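Local coordinates for uncharacterized protein (Neosartorya fumigata, PDB 5J5L) that binds the lipid arachidonic acid inside a helical bundle and is probably a constitutive, antigenic mannoprotein of the fungal cell wall, at residues K14-N25 / L76-I87; T5-I13 / S68-L76. One frame throughout, in Å; residues are numbered along the deposited sequence.

Contact 1: K14-N25 / L76-I87; sequences KTDINTLTQHFN and LKPDIVTSLDAI. With ACD (arachidonic acid), chain B.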
loop_
_atom_site.group_PDB
_atom_site.type_symbol
_atom_site.label_atom_id
_atom_site.label_comp_id
_atom_site.label_asym_id
_atom_site.label_seq_id
_atom_site.Cartn_x
_atom_site.Cartn_y
_atom_site.Cartn_z
ATOM N N LYS A 14 -4.466 2.125 -5.655
ATOM C CA LYS A 14 -5.640 2.582 -4.905
ATOM C C LYS A 14 -6.799 1.615 -5.111
ATOM O O LYS A 14 -7.469 1.196 -4.157
ATOM C CB LYS A 14 -6.052 3.981 -5.369
ATOM C CG LYS A 14 -7.110 4.644 -4.497
ATOM C CD LYS A 14 -7.481 5.999 -5.076
ATOM C CE LYS A 14 -8.301 6.839 -4.116
ATOM N NZ LYS A 14 -7.433 7.632 -3.198
ATOM N N THR A 15 -7.048 1.263 -6.365
ATOM C CA THR A 15 -8.109 0.306 -6.671
ATOM C C THR A 15 -7.884 -1.042 -5.987
ATOM O O THR A 15 -8.817 -1.591 -5.381
ATOM C CB THR A 15 -8.289 0.172 -8.191
ATOM O OG1 THR A 15 -8.599 1.463 -8.702
ATOM C CG2 THR A 15 -9.422 -0.783 -8.529
ATOM N N ASP A 16 -6.649 -1.557 -6.035
ATOM C CA ASP A 16 -6.300 -2.819 -5.373
ATOM C C ASP A 16 -6.618 -2.779 -3.878
ATOM O O ASP A 16 -7.184 -3.730 -3.333
ATOM C CB ASP A 16 -4.805 -3.128 -5.498
ATOM C CG ASP A 16 -4.342 -3.418 -6.920
ATOM O OD1 ASP A 16 -5.144 -3.817 -7.820
ATOM O OD2 ASP A 16 -3.100 -3.300 -7.128
ATOM N N ILE A 17 -6.211 -1.690 -3.216
ATOM C CA ILE A 17 -6.410 -1.543 -1.779
ATOM C C ILE A 17 -7.898 -1.569 -1.445
ATOM O O ILE A 17 -8.314 -2.253 -0.506
ATOM C CB ILE A 17 -5.764 -0.257 -1.227
ATOM C CG1 ILE A 17 -4.229 -0.339 -1.321
ATOM C CG2 ILE A 17 -6.166 -0.022 0.225
ATOM C CD1 ILE A 17 -3.533 1.012 -1.274
ATOM N N ASN A 18 -8.694 -0.830 -2.210
ATOM C CA ASN A 18 -10.115 -0.746 -1.904
ATOM C C ASN A 18 -10.823 -2.064 -2.160
ATOM O O ASN A 18 -11.722 -2.431 -1.418
ATOM C CB ASN A 18 -10.722 0.428 -2.641
ATOM C CG ASN A 18 -10.223 1.751 -2.075
ATOM O OD1 ASN A 18 -10.057 1.898 -0.846
ATOM N ND2 ASN A 18 -9.961 2.702 -2.947
ATOM N N THR A 19 -10.352 -2.811 -3.150
ATOM C CA THR A 19 -10.846 -4.169 -3.367
ATOM C C THR A 19 -10.496 -5.085 -2.191
ATOM O O THR A 19 -11.350 -5.814 -1.696
ATOM C CB THR A 19 -10.317 -4.738 -4.693
ATOM O OG1 THR A 19 -10.733 -3.871 -5.757
ATOM C CG2 THR A 19 -10.834 -6.150 -4.926
ATOM N N LEU A 20 -9.264 -5.028 -1.713
ATOM C CA LEU A 20 -8.894 -5.807 -0.529
ATOM C C LEU A 20 -9.774 -5.518 0.683
ATOM O O LEU A 20 -10.191 -6.427 1.394
ATOM C CB LEU A 20 -7.438 -5.539 -0.138
ATOM C CG LEU A 20 -6.399 -6.392 -0.827
ATOM C CD1 LEU A 20 -5.018 -5.915 -0.409
ATOM C CD2 LEU A 20 -6.555 -7.868 -0.479
ATOM N N THR A 21 -10.019 -4.234 0.927
ATOM C CA THR A 21 -10.848 -3.813 2.047
ATOM C C THR A 21 -12.225 -4.452 1.952
ATOM O O THR A 21 -12.802 -4.878 2.963
ATOM C CB THR A 21 -10.973 -2.280 2.116
ATOM O OG1 THR A 21 -9.660 -1.704 2.256
ATOM C CG2 THR A 21 -11.830 -1.843 3.284
ATOM N N GLN A 22 -12.765 -4.487 0.734
ATOM C CA GLN A 22 -14.047 -5.155 0.502
ATOM C C GLN A 22 -14.005 -6.633 0.885
ATOM O O GLN A 22 -14.964 -7.155 1.496
ATOM C CB GLN A 22 -14.488 -4.992 -0.956
ATOM C CG GLN A 22 -14.968 -3.602 -1.325
ATOM C CD GLN A 22 -15.368 -3.508 -2.788
ATOM O OE1 GLN A 22 -14.605 -3.883 -3.683
ATOM N NE2 GLN A 22 -16.567 -3.006 -3.038
ATOM N N HIS A 23 -12.920 -7.313 0.522
ATOM C CA HIS A 23 -12.703 -8.699 0.937
ATOM C C HIS A 23 -12.680 -8.819 2.452
ATOM O O HIS A 23 -13.360 -9.687 3.017
ATOM C CB HIS A 23 -11.412 -9.281 0.362
ATOM C CG HIS A 23 -11.529 -9.689 -1.069
ATOM N ND1 HIS A 23 -11.854 -10.969 -1.450
ATOM C CD2 HIS A 23 -11.364 -8.986 -2.214
ATOM C CE1 HIS A 23 -11.907 -11.036 -2.768
ATOM N NE2 HIS A 23 -11.597 -9.847 -3.257
ATOM N N PHE A 24 -11.911 -7.951 3.108
ATOM C CA PHE A 24 -11.779 -8.018 4.569
ATOM C C PHE A 24 -13.117 -7.895 5.267
ATOM O O PHE A 24 -13.421 -8.672 6.167
ATOM C CB PHE A 24 -10.840 -6.951 5.131
ATOM C CG PHE A 24 -9.438 -6.996 4.573
ATOM C CD1 PHE A 24 -8.887 -8.172 4.097
ATOM C CD2 PHE A 24 -8.686 -5.851 4.541
ATOM C CE1 PHE A 24 -7.599 -8.205 3.585
ATOM C CE2 PHE A 24 -7.401 -5.873 4.040
ATOM C CZ PHE A 24 -6.861 -7.047 3.550
ATOM N N ASN A 25 -13.932 -6.950 4.818
ATOM C CA ASN A 25 -15.221 -6.680 5.451
ATOM C C ASN A 25 -16.225 -7.827 5.307
ATOM O O ASN A 25 -17.128 -7.972 6.143
ATOM C CB ASN A 25 -15.798 -5.370 4.918
ATOM C CG ASN A 25 -15.022 -4.157 5.401
ATOM O OD1 ASN A 25 -14.439 -4.172 6.488
ATOM N ND2 ASN A 25 -15.046 -3.095 4.623
ATOM N N LEU A 76 -3.348 7.917 -0.914
ATOM C CA LEU A 76 -3.435 6.512 -0.493
ATOM C C LEU A 76 -3.522 6.330 1.033
ATOM O O LEU A 76 -4.018 5.308 1.495
ATOM C CB LEU A 76 -2.255 5.694 -1.044
ATOM C CG LEU A 76 -2.101 5.605 -2.562
ATOM C CD1 LEU A 76 -0.807 4.889 -2.950
ATOM C CD2 LEU A 76 -3.300 4.928 -3.212
ATOM N N LYS A 77 -3.053 7.309 1.812
ATOM C CA LYS A 77 -2.890 7.120 3.253
ATOM C C LYS A 77 -4.208 6.707 3.946
ATOM O O LYS A 77 -4.242 5.687 4.647
ATOM C CB LYS A 77 -2.277 8.366 3.918
ATOM C CG LYS A 77 -2.083 8.249 5.430
ATOM C CD LYS A 77 -2.060 9.607 6.117
ATOM C CE LYS A 77 -0.868 10.440 5.688
ATOM N NZ LYS A 77 -0.808 11.730 6.429
ATOM N N PRO A 78 -5.290 7.484 3.746
ATOM C CA PRO A 78 -6.533 7.062 4.412
ATOM C C PRO A 78 -7.059 5.715 3.922
ATOM O O PRO A 78 -7.668 4.979 4.699
ATOM C CB PRO A 78 -7.527 8.181 4.084
ATOM C CG PRO A 78 -6.932 8.935 2.959
ATOM C CD PRO A 78 -5.449 8.770 3.051
ATOM N N ASP A 79 -6.823 5.385 2.655
ATOM C CA ASP A 79 -7.240 4.082 2.127
ATOM C C ASP A 79 -6.461 2.956 2.789
ATOM O O ASP A 79 -7.012 1.899 3.115
ATOM C CB ASP A 79 -7.075 4.012 0.614
ATOM C CG ASP A 79 -7.942 5.024 -0.122
ATOM O OD1 ASP A 79 -8.886 5.577 0.483
ATOM O OD2 ASP A 79 -7.659 5.271 -1.295
ATOM N N ILE A 80 -5.167 3.185 3.002
ATOM C CA ILE A 80 -4.315 2.205 3.660
ATOM C C ILE A 80 -4.740 2.004 5.108
ATOM O O ILE A 80 -4.892 0.864 5.570
ATOM C CB ILE A 80 -2.828 2.626 3.554
ATOM C CG1 ILE A 80 -2.375 2.539 2.103
ATOM C CG2 ILE A 80 -1.938 1.781 4.473
ATOM C CD1 ILE A 80 -1.074 3.274 1.834
ATOM N N VAL A 81 -4.951 3.106 5.831
ATOM C CA VAL A 81 -5.386 3.030 7.215
ATOM C C VAL A 81 -6.739 2.301 7.317
ATOM O O VAL A 81 -6.913 1.419 8.165
ATOM C CB VAL A 81 -5.473 4.417 7.865
ATOM C CG1 VAL A 81 -6.151 4.321 9.230
ATOM C CG2 VAL A 81 -4.081 5.028 7.995
ATOM N N THR A 82 -7.670 2.642 6.429
ATOM C CA THR A 82 -8.979 1.973 6.402
ATOM C C THR A 82 -8.821 0.461 6.160
ATOM O O THR A 82 -9.469 -0.367 6.826
ATOM C CB THR A 82 -9.902 2.613 5.338
ATOM O OG1 THR A 82 -10.190 3.974 5.703
ATOM C CG2 THR A 82 -11.223 1.840 5.199
ATOM N N SER A 83 -7.950 0.099 5.224
ATOM C CA SER A 83 -7.740 -1.304 4.868
ATOM C C SER A 83 -7.111 -2.073 6.015
ATOM O O SER A 83 -7.562 -3.186 6.367
ATOM C CB SER A 83 -6.887 -1.408 3.588
ATOM O OG SER A 83 -6.940 -2.700 3.023
ATOM N N LEU A 84 -6.093 -1.480 6.627
ATOM C CA LEU A 84 -5.445 -2.085 7.780
ATOM C C LEU A 84 -6.424 -2.233 8.950
ATOM O O LEU A 84 -6.452 -3.284 9.603
ATOM C CB LEU A 84 -4.232 -1.271 8.190
ATOM C CG LEU A 84 -3.054 -1.352 7.204
ATOM C CD1 LEU A 84 -1.995 -0.339 7.557
ATOM C CD2 LEU A 84 -2.481 -2.763 7.184
ATOM N N ASP A 85 -7.248 -1.208 9.184
ATOM C CA ASP A 85 -8.278 -1.289 10.229
ATOM C C ASP A 85 -9.212 -2.468 9.963
ATOM O O ASP A 85 -9.615 -3.172 10.884
ATOM C CB ASP A 85 -9.124 -0.010 10.309
ATOM C CG ASP A 85 -8.380 1.175 10.953
ATOM O OD1 ASP A 85 -7.337 0.955 11.598
ATOM O OD2 ASP A 85 -8.854 2.333 10.830
ATOM N N ALA A 86 -9.557 -2.666 8.703
ATOM C CA ALA A 86 -10.523 -3.707 8.314
ATOM C C ALA A 86 -10.017 -5.120 8.551
ATOM O O ALA A 86 -10.775 -5.969 9.007
ATOM C CB ALA A 86 -10.923 -3.535 6.864
ATOM N N ILE A 87 -8.749 -5.383 8.230
ATOM C CA ILE A 87 -8.168 -6.703 8.516
ATOM C C ILE A 87 -7.945 -6.908 10.018
ATOM O O ILE A 87 -8.216 -7.995 10.553
ATOM C CB ILE A 87 -6.902 -7.005 7.676
ATOM C CG1 ILE A 87 -6.435 -8.454 7.906
ATOM C CG2 ILE A 87 -5.761 -6.061 7.963
ATOM C CD1 ILE A 87 -7.423 -9.490 7.441
HETATM C C1 ACD B . -9.838 -12.118 3.677
HETATM C C2 ACD B . -8.363 -12.141 3.999
HETATM C C3 ACD B . -8.140 -12.771 5.359
HETATM C C4 ACD B . -6.661 -13.106 5.563
HETATM C C5 ACD B . -6.151 -13.951 4.420
HETATM C C6 ACD B . -5.135 -13.617 3.604
HETATM C C7 ACD B . -4.299 -12.372 3.758
HETATM C C8 ACD B . -4.634 -11.307 2.726
HETATM C C9 ACD B . -4.611 -9.989 2.983
HETATM C C10 ACD B . -4.306 -9.361 4.332
HETATM C C11 ACD B . -2.873 -8.899 4.408
HETATM C C12 ACD B . -2.450 -7.633 4.522
HETATM C C13 ACD B . -3.304 -6.382 4.566
HETATM C C14 ACD B . -3.457 -5.942 3.121
HETATM C C15 ACD B . -3.552 -4.671 2.716
HETATM C C16 ACD B . -3.505 -3.499 3.656
HETATM C C17 ACD B . -3.174 -2.240 2.867
HETATM C C18 ACD B . -1.749 -2.255 2.347
HETATM C C19 ACD B . -1.388 -0.938 1.702
HETATM C C20 ACD B . -0.307 -1.042 0.658
HETATM O O1 ACD B . -10.445 -11.108 4.055
HETATM O O2 ACD B . -10.376 -13.050 3.048
HETATM O O HOH W 1 -9.420 0.897 1.886
HETATM O O HOH W 2 -13.495 -5.683 8.694
#

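Contact 2: T5-I13 / S68-L76; sequences TILSDLSTI and SVTNALLGL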
loop_
_atom_site.group_PDB
_atom_site.type_symbol
_atom_site.label_atom_id
_atom_site.label_comp_id
_atom_site.label_asym_id
_atom_site.label_seq_id
_atom_site.Cartn_x
_atom_site.Cartn_y
_atom_site.Cartn_z
ATOM N N THR A 5 2.476 7.795 -16.277
ATOM C CA THR A 5 2.579 6.374 -15.960
ATOM C C THR A 5 2.561 6.122 -14.457
ATOM O O THR A 5 1.876 5.220 -13.968
ATOM C CB THR A 5 3.844 5.746 -16.598
ATOM O OG1 THR A 5 3.806 5.929 -18.015
ATOM C CG2 THR A 5 3.934 4.251 -16.296
ATOM N N ILE A 6 3.323 6.918 -13.713
ATOM C CA ILE A 6 3.355 6.797 -12.269
ATOM C C ILE A 6 1.949 7.072 -11.695
ATOM O O ILE A 6 1.498 6.344 -10.812
ATOM C CB ILE A 6 4.391 7.756 -11.642
ATOM C CG1 ILE A 6 5.802 7.367 -12.085
ATOM C CG2 ILE A 6 4.266 7.761 -10.123
ATOM C CD1 ILE A 6 6.843 8.425 -11.802
ATOM N N LEU A 7 1.255 8.093 -12.200
ATOM C CA LEU A 7 -0.091 8.404 -11.679
ATOM C C LEU A 7 -1.057 7.249 -11.940
ATOM O O LEU A 7 -1.835 6.877 -11.051
ATOM C CB LEU A 7 -0.639 9.687 -12.273
ATOM C CG LEU A 7 0.151 10.943 -11.892
ATOM C CD1 LEU A 7 -0.300 12.138 -12.702
ATOM C CD2 LEU A 7 0.024 11.231 -10.419
ATOM N N SER A 8 -0.997 6.688 -13.143
ATOM C CA SER A 8 -1.828 5.541 -13.489
ATOM C C SER A 8 -1.484 4.362 -12.559
ATOM O O SER A 8 -2.383 3.662 -12.066
ATOM C CB SER A 8 -1.622 5.174 -14.959
ATOM O OG SER A 8 -2.393 4.042 -15.324
ATOM N N ASP A 9 -0.186 4.157 -12.313
ATOM C CA ASP A 9 0.270 3.091 -11.416
ATOM C C ASP A 9 -0.302 3.269 -10.012
ATOM O O ASP A 9 -0.694 2.297 -9.369
ATOM C CB ASP A 9 1.791 3.076 -11.278
ATOM C CG ASP A 9 2.517 2.605 -12.514
ATOM O OD1 ASP A 9 1.921 1.974 -13.435
ATOM O OD2 ASP A 9 3.754 2.822 -12.543
ATOM N N LEU A 10 -0.289 4.503 -9.516
ATOM C CA LEU A 10 -0.789 4.783 -8.174
ATOM C C LEU A 10 -2.305 4.581 -8.097
ATOM O O LEU A 10 -2.824 4.144 -7.070
ATOM C CB LEU A 10 -0.403 6.180 -7.730
ATOM C CG LEU A 10 1.108 6.367 -7.480
ATOM C CD1 LEU A 10 1.445 7.844 -7.313
ATOM C CD2 LEU A 10 1.612 5.557 -6.305
ATOM N N SER A 11 -3.003 4.880 -9.177
ATOM C CA SER A 11 -4.456 4.669 -9.202
ATOM C C SER A 11 -4.794 3.180 -9.131
ATOM O O SER A 11 -5.731 2.772 -8.448
ATOM C CB SER A 11 -5.052 5.265 -10.464
ATOM O OG SER A 11 -6.468 5.207 -10.449
ATOM N N THR A 12 -4.023 2.375 -9.850
ATOM C CA THR A 12 -4.193 0.922 -9.835
ATOM C C THR A 12 -3.983 0.390 -8.410
ATOM O O THR A 12 -4.729 -0.467 -7.922
ATOM C CB THR A 12 -3.222 0.261 -10.837
ATOM O OG1 THR A 12 -3.574 0.646 -12.179
ATOM C CG2 THR A 12 -3.257 -1.260 -10.736
ATOM N N ILE A 13 -2.969 0.905 -7.736
ATOM C CA ILE A 13 -2.730 0.554 -6.333
ATOM C C ILE A 13 -3.946 0.921 -5.463
ATOM O O ILE A 13 -4.407 0.104 -4.648
ATOM C CB ILE A 13 -1.435 1.210 -5.807
ATOM C CG1 ILE A 13 -0.221 0.581 -6.508
ATOM C CG2 ILE A 13 -1.328 1.078 -4.295
ATOM C CD1 ILE A 13 1.038 1.423 -6.451
ATOM N N SER A 68 1.315 16.417 -8.368
ATOM C CA SER A 68 0.380 15.360 -8.737
ATOM C C SER A 68 0.792 14.027 -8.101
ATOM O O SER A 68 -0.036 13.352 -7.499
ATOM C CB SER A 68 0.266 15.219 -10.257
ATOM O OG SER A 68 -0.312 16.368 -10.873
ATOM N N VAL A 69 2.068 13.657 -8.205
ATOM C CA VAL A 69 2.535 12.368 -7.660
ATOM C C VAL A 69 2.468 12.380 -6.128
ATOM O O VAL A 69 2.007 11.418 -5.505
ATOM C CB VAL A 69 3.947 12.045 -8.189
ATOM C CG1 VAL A 69 4.598 10.930 -7.407
ATOM C CG2 VAL A 69 3.877 11.700 -9.671
ATOM N N THR A 70 2.856 13.497 -5.522
ATOM C CA THR A 70 2.801 13.648 -4.055
ATOM C C THR A 70 1.380 13.499 -3.536
ATOM O O THR A 70 1.121 12.761 -2.589
ATOM C CB THR A 70 3.364 15.025 -3.627
ATOM O OG1 THR A 70 4.740 15.100 -3.993
ATOM C CG2 THR A 70 3.246 15.255 -2.131
ATOM N N ASN A 71 0.444 14.195 -4.165
ATOM C CA ASN A 71 -0.940 14.110 -3.731
ATOM C C ASN A 71 -1.564 12.747 -3.958
ATOM O O ASN A 71 -2.409 12.314 -3.170
ATOM C CB ASN A 71 -1.779 15.185 -4.408
ATOM C CG ASN A 71 -1.554 16.555 -3.799
ATOM O OD1 ASN A 71 -0.553 16.801 -3.113
ATOM N ND2 ASN A 71 -2.485 17.464 -4.052
ATOM N N ALA A 72 -1.167 12.084 -5.042
ATOM C CA ALA A 72 -1.680 10.751 -5.318
ATOM C C ALA A 72 -1.153 9.788 -4.268
ATOM O O ALA A 72 -1.903 8.946 -3.776
ATOM C CB ALA A 72 -1.315 10.296 -6.722
ATOM N N LEU A 73 0.129 9.903 -3.925
ATOM C CA LEU A 73 0.707 9.005 -2.912
ATOM C C LEU A 73 0.054 9.263 -1.554
ATOM O O LEU A 73 -0.416 8.322 -0.880
ATOM C CB LEU A 73 2.224 9.193 -2.818
ATOM C CG LEU A 73 2.946 8.318 -1.797
ATOM C CD1 LEU A 73 2.767 6.840 -2.125
ATOM C CD2 LEU A 73 4.406 8.698 -1.754
ATOM N N LEU A 74 0.000 10.531 -1.154
ATOM C CA LEU A 74 -0.604 10.892 0.132
ATOM C C LEU A 74 -2.085 10.528 0.191
ATOM O O LEU A 74 -2.600 10.186 1.255
ATOM C CB LEU A 74 -0.433 12.380 0.417
ATOM C CG LEU A 74 0.824 12.790 1.187
ATOM C CD1 LEU A 74 2.056 12.005 0.754
ATOM C CD2 LEU A 74 1.037 14.280 1.029
ATOM N N GLY A 75 -2.765 10.617 -0.951
ATOM C CA GLY A 75 -4.164 10.199 -1.045
ATOM C C GLY A 75 -4.385 8.739 -0.749
ATOM O O GLY A 75 -5.481 8.343 -0.332
ATOM N N LEU A 76 -3.348 7.917 -0.914
ATOM C CA LEU A 76 -3.435 6.512 -0.493
ATOM C C LEU A 76 -3.522 6.330 1.033
ATOM O O LEU A 76 -4.018 5.308 1.495
ATOM C CB LEU A 76 -2.255 5.694 -1.044
ATOM C CG LEU A 76 -2.101 5.605 -2.562
ATOM C CD1 LEU A 76 -0.807 4.889 -2.950
ATOM C CD2 LEU A 76 -3.300 4.928 -3.212
#

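Contact 1: K14-N25 / L76-I87
Thr21 OG1 lies between two partners: it gives its proton to water 1, at 2.6 Å, and takes a weak hydrogen bond from Ser83 OG, whose oxygen is 3.0 Å from Thr21 OG1. The same water donates to Asn18 OD1 and to the backbone Asp79 O, so small polar side chains on helix 3-26 and a carbonyl of helix 63-89 are pinned together. One turn before Asn18, Lys14 runs extended until its last torsion bends (chi4 87°) and NZ reaches Asp79 OD2 at 3.0 Å, a salt bridge on the syn side of the carboxylate, 25° out of its plane. These two nearly parallel helices, crossing at 22°, belong to an all-helical bundle that holds arachidonic acid in a pocket. Knobs-into-holes packing joins them: Ile17 sits among Leu76, Asp79, Ile80 and Ser83, its CD1 3.9 Å from Ile80 CG1, and Ser83, small enough for close helices, fits among Ile17, Leu20, Thr21 and Phe24. The Phe24 ring takes Ile87 CB over the centre of one face, a CH-pi contact 3.8 Å from the centroid, while its edge meets the lipid, CZ lying 3.6 Å from C14 of the fatty acid. Farther along the lipid tail, Ile80 CG1 touches C19 at 3.6 Å.

Contact 2: T5-I13 / S68-L76
Two neighbouring helices of the bundle, 3-26 and 63-89, run side by side here at only 8° between segments 5-13 and 68-76, and a knob-into-hole fit joins them. The knob is Leu10, seated among Val69, Ala72, Leu73 and Leu76. Its CG stands opposite the carbonyl carbon (chi1 -69°), and the two branches divide the hole: CD1 presses on Ala72 CB at 3.7 Å, while CD2 turns to Leu76 CD1 at 4.2 Å, the two leucines crossing at about a right angle. Alanine suits its position because a single methyl lets the branched leucine come close. Leu7 lies along the margin, its CD2 spanning Ser68 O at 3.6 Å and Ala72 CB at 4.0 Å. Deeper in, the beta-branched Ile6 and Val69 meet at right angles, Ile6 CG2 being 4.0 Å from Val69 CG2. At the other end Ile13 CG2 touches Leu76 CD1 at 4.1 Å. Ser68 offers Leu7 its CB, while its hydroxyl is hydrogen-bonded to Ala64 O in its own helix. Around this seam, helix 100-124 brings Leu121 against Ile6, Val69 and Leu73; helix 31-56 packs on Ile13 through Ala51, and helix 127-150 reaches Leu73 through Ile133.

Both contacts join helix 3-26 to helix 63-89, and Leu76 serves each: one methyl meets Lys14 in contact 1, the other meets Ile13 in contact 2. Contact 2 is a buried seam of leucine, isoleucine, valine and alanine with one serine at its margin, and its side-chain contacts are apolar, with axes 9.9 Å apart. Contact 1, only partly buried, draws the axes in to 8.7 Å, buries more surface (601 against 377 Å²) and is mixed in chemistry: a salt bridge and bound waters on its more exposed side, and an inner side given over to the arachidonic acid pocket. Each uses knobs-into-holes packing, with isoleucine and serine as knobs in contact 1 and leucine in contact 2.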